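Putative uncharacterized protein PH0594 (Pyrococcus horikoshii, PDB 4HXF) is a self-compartmentalizing hexameric acylaminoacyl peptidase that probably cleaves peptides by serine-protease chemistry and selects its substrates through multimerization. Local coordinates at residues F529-V534 and L555-V560; W474-T477 and L481-A484; T433-F438 and Y522-P527. All coordinates share one frame; numbering follows the deposited sequence.

Contact 1. Residues F529-V534 and L555-V560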
# COMPACT_ATOMS: atom_id res chain seq x y z
N PHE A 529 35.71 40.15 4.20
CA PHE A 529 36.02 41.57 4.07
C PHE A 529 37.09 41.86 3.00
O PHE A 529 37.32 43.03 2.62
CB PHE A 529 36.43 42.13 5.39
CG PHE A 529 35.33 42.17 6.32
CD1 PHE A 529 35.00 41.10 7.08
CD2 PHE A 529 34.43 43.24 6.28
CE1 PHE A 529 33.89 41.09 7.86
CE2 PHE A 529 33.26 43.26 7.06
CZ PHE A 529 33.01 42.16 7.90
N TYR A 530 37.77 40.81 2.54
CA TYR A 530 38.82 40.91 1.53
C TYR A 530 38.48 40.26 0.24
O TYR A 530 39.33 39.99 -0.61
CB TYR A 530 40.09 40.20 2.11
CG TYR A 530 40.57 40.79 3.45
CD1 TYR A 530 40.15 40.25 4.66
CD2 TYR A 530 41.62 41.67 3.51
CE1 TYR A 530 40.61 40.71 5.86
CE2 TYR A 530 42.16 42.10 4.76
CZ TYR A 530 41.63 41.57 5.92
OH TYR A 530 42.07 42.13 7.11
N ALA A 531 37.17 39.99 0.07
CA ALA A 531 36.66 39.38 -1.19
C ALA A 531 37.13 40.06 -2.47
O ALA A 531 37.34 39.36 -3.45
CB ALA A 531 35.14 39.39 -1.10
N LYS A 532 37.28 41.38 -2.46
CA LYS A 532 37.72 42.08 -3.68
C LYS A 532 39.08 41.59 -4.21
O LYS A 532 39.38 41.73 -5.36
CB LYS A 532 37.65 43.61 -3.50
CG LYS A 532 38.70 44.11 -2.56
CD LYS A 532 38.73 45.65 -2.37
CE LYS A 532 39.39 45.98 -0.99
N ASN A 533 39.87 41.01 -3.33
CA ASN A 533 41.20 40.58 -3.69
C ASN A 533 41.26 39.29 -4.48
O ASN A 533 42.38 38.92 -5.01
CB ASN A 533 42.05 40.34 -2.42
CG ASN A 533 42.34 41.59 -1.62
OD1 ASN A 533 42.13 42.73 -2.06
ND2 ASN A 533 42.89 41.40 -0.42
N VAL A 534 40.19 38.53 -4.46
CA VAL A 534 40.19 37.17 -5.06
C VAL A 534 40.37 37.24 -6.57
O VAL A 534 39.69 38.07 -7.27
CB VAL A 534 38.96 36.37 -4.71
CG1 VAL A 534 38.89 34.99 -5.44
CG2 VAL A 534 38.83 36.24 -3.20
N LEU A 555 27.56 30.76 1.82
CA LEU A 555 26.65 31.48 0.89
C LEU A 555 26.92 32.99 0.89
O LEU A 555 26.87 33.69 -0.16
CB LEU A 555 25.20 31.12 1.17
CG LEU A 555 24.15 31.77 0.24
CD1 LEU A 555 24.53 31.44 -1.24
CD2 LEU A 555 22.70 31.27 0.55
N MET A 556 27.28 33.56 2.04
CA MET A 556 27.61 34.99 2.09
C MET A 556 28.82 35.26 1.22
O MET A 556 28.84 36.24 0.53
CB MET A 556 27.77 35.55 3.51
CG MET A 556 26.57 35.51 4.37
SD MET A 556 26.82 36.42 5.93
CE MET A 556 28.20 35.58 6.65
N PHE A 557 29.86 34.45 1.35
CA PHE A 557 31.08 34.57 0.59
C PHE A 557 30.79 34.43 -0.92
O PHE A 557 31.22 35.28 -1.72
CB PHE A 557 32.15 33.63 1.08
CG PHE A 557 33.57 33.97 0.67
CD1 PHE A 557 34.15 35.25 0.76
CD2 PHE A 557 34.44 32.93 0.37
CE1 PHE A 557 35.45 35.46 0.38
CE2 PHE A 557 35.78 33.17 0.07
CZ PHE A 557 36.30 34.40 0.15
N TYR A 558 30.00 33.45 -1.28
CA TYR A 558 29.52 33.27 -2.63
C TYR A 558 28.79 34.51 -3.18
O TYR A 558 29.19 35.07 -4.25
CB TYR A 558 28.60 32.06 -2.72
CG TYR A 558 28.02 31.87 -4.13
CD1 TYR A 558 28.78 31.38 -5.17
CD2 TYR A 558 26.76 32.32 -4.42
CE1 TYR A 558 28.27 31.30 -6.46
CE2 TYR A 558 26.24 32.29 -5.69
CZ TYR A 558 27.02 31.75 -6.72
OH TYR A 558 26.57 31.69 -8.02
N HIS A 559 27.76 35.00 -2.45
CA HIS A 559 27.05 36.18 -2.96
C HIS A 559 27.90 37.44 -3.13
O HIS A 559 27.78 38.20 -4.10
CB HIS A 559 25.86 36.54 -2.05
CG HIS A 559 24.69 35.62 -2.13
ND1 HIS A 559 23.73 35.54 -1.15
CD2 HIS A 559 24.19 34.83 -3.22
CE1 HIS A 559 22.70 34.70 -1.61
NE2 HIS A 559 23.00 34.31 -2.86
N VAL A 560 28.77 37.65 -2.12
CA VAL A 560 29.62 38.84 -2.11
C VAL A 560 30.63 38.73 -3.22
O VAL A 560 30.87 39.72 -3.95
CB VAL A 560 30.24 39.10 -0.74
CG1 VAL A 560 31.41 40.06 -0.88
CG2 VAL A 560 29.17 39.56 0.29
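Ala531 and Val560 mark the closest approach of the two backbones, with their CA atoms 7.1 Å apart. On one side is a tight 3-10 turn, in which Val534 N bonds back to Ala531 O at 3.1 Å; on the other is a regular alpha helix, in which Val560 N reaches Met556 O. Ala531 turns its methyl toward the helix, where it meets two residues three positions apart and so on the same side of the cylinder. Val560 sends CG1, anti to its backbone N (chi1 163°), to within 3.8 Å of Ala531 CB. The Phe557 ring comes in beside it, swinging out from the helix so that CE1 lies 4.2 Å from Ala531 CB at an oblique slant. Val534 also points toward the helix but packs more loosely, with CG2 4.6 Å from Phe557 CZ. The interface is thus a purely apolar one, a single methyl resting against a branched and an aromatic side chain. Phe557 continues onto Asn473 of helix 467-478, while Ala531 and Val534 touch Leu561, the residue after Val560 on helix 552-563. That helix is the crossover between the adjacent parallel strands 538-543 and 568-573 of the alpha/beta-hydrolase fold, so the contact lays the loop entering the first strand against the helix leading to the second.

Contact 2. Residues W474-T477 and L481-A484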
# COMPACT_ATOMS: atom_id res chain seq x y z
N TRP A 474 40.83 32.36 2.86
CA TRP A 474 41.81 33.35 3.28
C TRP A 474 42.94 33.44 2.33
O TRP A 474 43.32 34.51 1.84
CB TRP A 474 42.30 32.96 4.65
CG TRP A 474 43.21 33.99 5.30
CD1 TRP A 474 44.51 33.78 5.62
CD2 TRP A 474 42.86 35.31 5.88
NE1 TRP A 474 45.06 34.87 6.22
CE2 TRP A 474 44.09 35.85 6.42
CE3 TRP A 474 41.72 36.10 5.91
CZ2 TRP A 474 44.12 37.02 7.09
CZ3 TRP A 474 41.77 37.33 6.52
CH2 TRP A 474 42.93 37.82 7.10
N ALA A 475 43.46 32.29 1.92
CA ALA A 475 44.58 32.21 1.00
C ALA A 475 44.27 32.91 -0.34
O ALA A 475 45.11 33.66 -0.91
CB ALA A 475 44.90 30.74 0.71
N LEU A 476 43.03 32.74 -0.79
CA LEU A 476 42.69 33.34 -2.10
C LEU A 476 42.51 34.84 -1.96
O LEU A 476 42.65 35.60 -2.93
CB LEU A 476 41.41 32.74 -2.68
CG LEU A 476 41.62 31.54 -3.59
CD1 LEU A 476 42.62 30.50 -3.22
CD2 LEU A 476 40.24 31.04 -4.15
N THR A 477 42.26 35.30 -0.75
CA THR A 477 42.17 36.74 -0.50
C THR A 477 43.50 37.39 -0.14
O THR A 477 43.67 38.60 -0.24
CB THR A 477 41.21 37.15 0.63
OG1 THR A 477 41.70 36.73 1.90
CG2 THR A 477 39.74 36.70 0.42
N LEU A 481 49.41 33.33 -5.11
CA LEU A 481 50.04 32.11 -5.50
C LEU A 481 49.11 31.09 -6.15
O LEU A 481 49.52 30.38 -7.02
CB LEU A 481 50.71 31.46 -4.24
CG LEU A 481 51.53 30.17 -4.42
CD1 LEU A 481 52.66 30.41 -5.44
CD2 LEU A 481 52.04 29.75 -3.01
N PHE A 482 47.85 31.01 -5.72
CA PHE A 482 46.95 29.92 -6.06
C PHE A 482 46.09 30.18 -7.28
O PHE A 482 45.64 31.30 -7.52
CB PHE A 482 46.06 29.59 -4.87
CG PHE A 482 46.84 29.30 -3.63
CD1 PHE A 482 47.09 30.28 -2.69
CD2 PHE A 482 47.41 28.07 -3.44
CE1 PHE A 482 47.85 30.09 -1.59
CE2 PHE A 482 48.22 27.88 -2.34
CZ PHE A 482 48.45 28.85 -1.41
N LYS A 483 45.93 29.13 -8.08
CA LYS A 483 45.23 29.23 -9.38
C LYS A 483 43.74 28.83 -9.27
O LYS A 483 42.96 29.09 -10.17
CB LYS A 483 45.94 28.40 -10.38
CG LYS A 483 47.31 28.99 -10.75
CD LYS A 483 47.25 30.46 -11.21
CE LYS A 483 48.61 30.88 -11.82
NZ LYS A 483 49.67 30.85 -10.74
N ALA A 484 43.39 28.12 -8.21
CA ALA A 484 42.06 27.56 -7.93
C ALA A 484 41.95 27.21 -6.50
O ALA A 484 42.92 26.81 -5.88
CB ALA A 484 41.84 26.29 -8.78
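Phe482 lies against two consecutive residues of the helix, Ala475 and Leu476, and offers a different part of itself to each. Its ring carries the Ala475 contact: Phe482 CE1 is 3.8 Å from Ala475 CB, the methyl approaching the ring at a slant. Phe482 CB meets Leu476 instead, 3.9 Å from Leu476 CD1, and the two side chains pass each other obliquely. The first torsion of Phe482 explains the division, since with CG beside the backbone N and anti to the carbonyl carbon (chi1 -54°) the ring is laid along the Ala475 side. Leu481 CB, from the same segment, lies over the margin of one face of the Phe482 ring, 4.1 Å off its plane. The helix is finishing here: Thr477 folds its hydroxyl back to the main chain, OG1 donating to Trp474 O at 2.7 Å on a lone pair in the carbonyl plane. Ala475, Leu476 and Phe482 all pack on Ile462 of strand 460-465, and Phe482 also reaches Ile445 of helix 436-451. The contact therefore closes a beta-alpha-beta crossover, in which helix 467-478, following Ser466 of the inhibitor pocket at a probable nucleophile elbow, returns the chain to strand 484-488 alongside 460-465.

Contact 3. Residues T433-F438 and Y522-P527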
# COMPACT_ATOMS: atom_id res chain seq x y z
N THR A 433 44.39 33.53 14.00
CA THR A 433 43.97 32.77 12.77
C THR A 433 44.24 33.55 11.46
O THR A 433 43.91 34.70 11.38
CB THR A 433 42.48 32.50 12.80
OG1 THR A 433 41.70 33.71 12.92
CG2 THR A 433 42.08 31.52 13.94
N GLY A 434 44.92 32.90 10.54
CA GLY A 434 45.24 33.56 9.23
C GLY A 434 46.56 34.31 9.26
O GLY A 434 47.03 34.83 8.26
N LEU A 435 47.22 34.36 10.43
CA LEU A 435 48.45 35.12 10.57
C LEU A 435 49.64 34.17 10.47
O LEU A 435 49.94 33.73 9.38
CB LEU A 435 48.43 35.99 11.87
CG LEU A 435 47.24 36.96 12.00
CD1 LEU A 435 47.32 37.79 13.27
CD2 LEU A 435 47.16 37.84 10.72
N GLU A 436 50.27 33.82 11.57
CA GLU A 436 51.46 32.91 11.46
C GLU A 436 51.10 31.54 10.88
O GLU A 436 51.90 30.94 10.15
CB GLU A 436 52.14 32.75 12.81
CG GLU A 436 52.85 33.96 13.37
CD GLU A 436 51.89 34.98 13.97
OE1 GLU A 436 50.75 34.70 14.45
OE2 GLU A 436 52.27 36.15 13.98
N ASP A 437 49.92 30.98 11.18
CA ASP A 437 49.57 29.68 10.62
C ASP A 437 49.53 29.65 9.11
O ASP A 437 49.99 28.71 8.46
CB ASP A 437 48.36 29.00 11.27
CG ASP A 437 46.99 29.73 11.05
OD1 ASP A 437 46.97 30.89 10.62
OD2 ASP A 437 45.96 29.10 11.38
N PHE A 438 48.98 30.70 8.50
CA PHE A 438 49.00 30.84 7.08
C PHE A 438 50.40 30.99 6.53
O PHE A 438 50.73 30.39 5.54
CB PHE A 438 48.16 32.04 6.67
CG PHE A 438 48.12 32.29 5.15
CD1 PHE A 438 47.76 31.26 4.28
CD2 PHE A 438 48.41 33.51 4.64
CE1 PHE A 438 47.73 31.48 2.88
CE2 PHE A 438 48.38 33.75 3.28
CZ PHE A 438 48.05 32.74 2.42
N TYR A 522 37.39 40.22 14.56
CA TYR A 522 36.34 39.49 13.92
C TYR A 522 36.12 39.90 12.46
O TYR A 522 35.59 39.12 11.67
CB TYR A 522 35.02 39.64 14.71
CG TYR A 522 35.02 38.65 15.87
CD1 TYR A 522 35.73 38.93 17.07
CD2 TYR A 522 34.36 37.48 15.82
CE1 TYR A 522 35.70 38.05 18.11
CE2 TYR A 522 34.39 36.55 16.86
CZ TYR A 522 35.05 36.87 18.03
OH TYR A 522 35.11 35.92 19.03
N ARG A 523 36.51 41.14 12.14
CA ARG A 523 36.53 41.58 10.74
C ARG A 523 37.92 41.42 10.14
O ARG A 523 38.05 40.92 9.00
CB ARG A 523 36.16 43.07 10.68
CG ARG A 523 34.63 43.32 10.84
CD ARG A 523 34.42 44.83 11.09
NE ARG A 523 34.96 45.57 9.92
CZ ARG A 523 34.21 46.01 8.89
NH1 ARG A 523 32.84 45.93 8.90
NH2 ARG A 523 34.84 46.61 7.86
N LYS A 524 38.97 41.78 10.87
CA LYS A 524 40.31 41.75 10.37
C LYS A 524 40.77 40.36 9.90
O LYS A 524 41.55 40.27 8.93
CB LYS A 524 41.37 42.27 11.40
CG LYS A 524 42.81 42.12 10.99
CD LYS A 524 43.88 42.52 12.07
CE LYS A 524 45.28 41.94 11.72
NZ LYS A 524 46.31 42.05 12.84
N LEU A 525 40.37 39.32 10.59
CA LEU A 525 40.77 38.00 10.23
C LEU A 525 39.71 37.18 9.45
O LEU A 525 39.79 35.95 9.36
CB LEU A 525 41.19 37.22 11.45
CG LEU A 525 42.25 37.99 12.23
CD1 LEU A 525 42.48 37.21 13.58
CD2 LEU A 525 43.53 38.24 11.41
N SER A 526 38.72 37.89 8.85
CA SER A 526 37.66 37.24 8.13
C SER A 526 37.80 37.43 6.63
O SER A 526 37.81 38.58 6.17
CB SER A 526 36.29 37.83 8.58
OG SER A 526 35.92 37.36 9.91
N PRO A 527 37.84 36.34 5.87
CA PRO A 527 37.94 36.43 4.37
C PRO A 527 36.88 37.33 3.70
O PRO A 527 37.23 37.97 2.71
CB PRO A 527 37.82 34.99 3.90
CG PRO A 527 38.35 34.20 5.09
CD PRO A 527 38.00 34.96 6.31
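Leu525, the first residue to leave the helix ending at 524, faces Thr433 and Leu435 in the turn leading into helix 436-451, where Leu435 is the N-cap. Leu525 points toward this turn and sets both methyls in front of a carbonyl oxygen, Leu525 CD1 and CD2 each 3.6 Å from Thr433 O. Leu525 CD1 also meets Thr433 OG1, again at 3.6 Å, because the threonine's chi1 of 57° turns the hydroxyl, not CG2, to this side. Leu525 CD2 packs 3.7 Å from Leu435 CD2, and the two leucines cross at about a right angle. Lys524, extended, runs along the solvent side, its NZ 4.4 Å from Leu435 CD1. With an alanine in place of Leu525, a gap would probably open beside Leu435 CD2, and Thr433 O would probably lose its apolar neighbours. The turn is fixed by Asp437, whose OD1 accepts Gly434 N at 2.9 Å through its syn lone pair, while OD2 bonds to Tyr467 OH. Tyr470 OH bonds to Leu525 O and weakly to Thr433 O, linking both sides to helix 467-478. In the alpha/beta-hydrolase domain this joins the start of helix 436-451 to the end of helix 521-524, beside Tyr467 and Trp494, inhibitor-pocket residues that Thr433 touches.

Overall arrangement
The three contacts form one compact patch of the hydrolase domain, their centres 13 to 15 Å apart, with helix 467-478 in the middle. Trp474 of contact 2 is the common element: its NE1 bonds to Gly434 O of contact 3 at 2.8 Å, and its rings meet Tyr530 of contact 1 and Phe438 of contact 3 edge-to-face. Thr477 O of contact 2, at the end of the same helix, takes Asn533 ND2 of contact 1 at 2.9 Å. Contacts 1 and 3 join directly through Tyr530 OH and Lys524 O, 2.6 Å apart. In contact 3 the Thr433 side chain lies about 7 Å from the bound inhibitor.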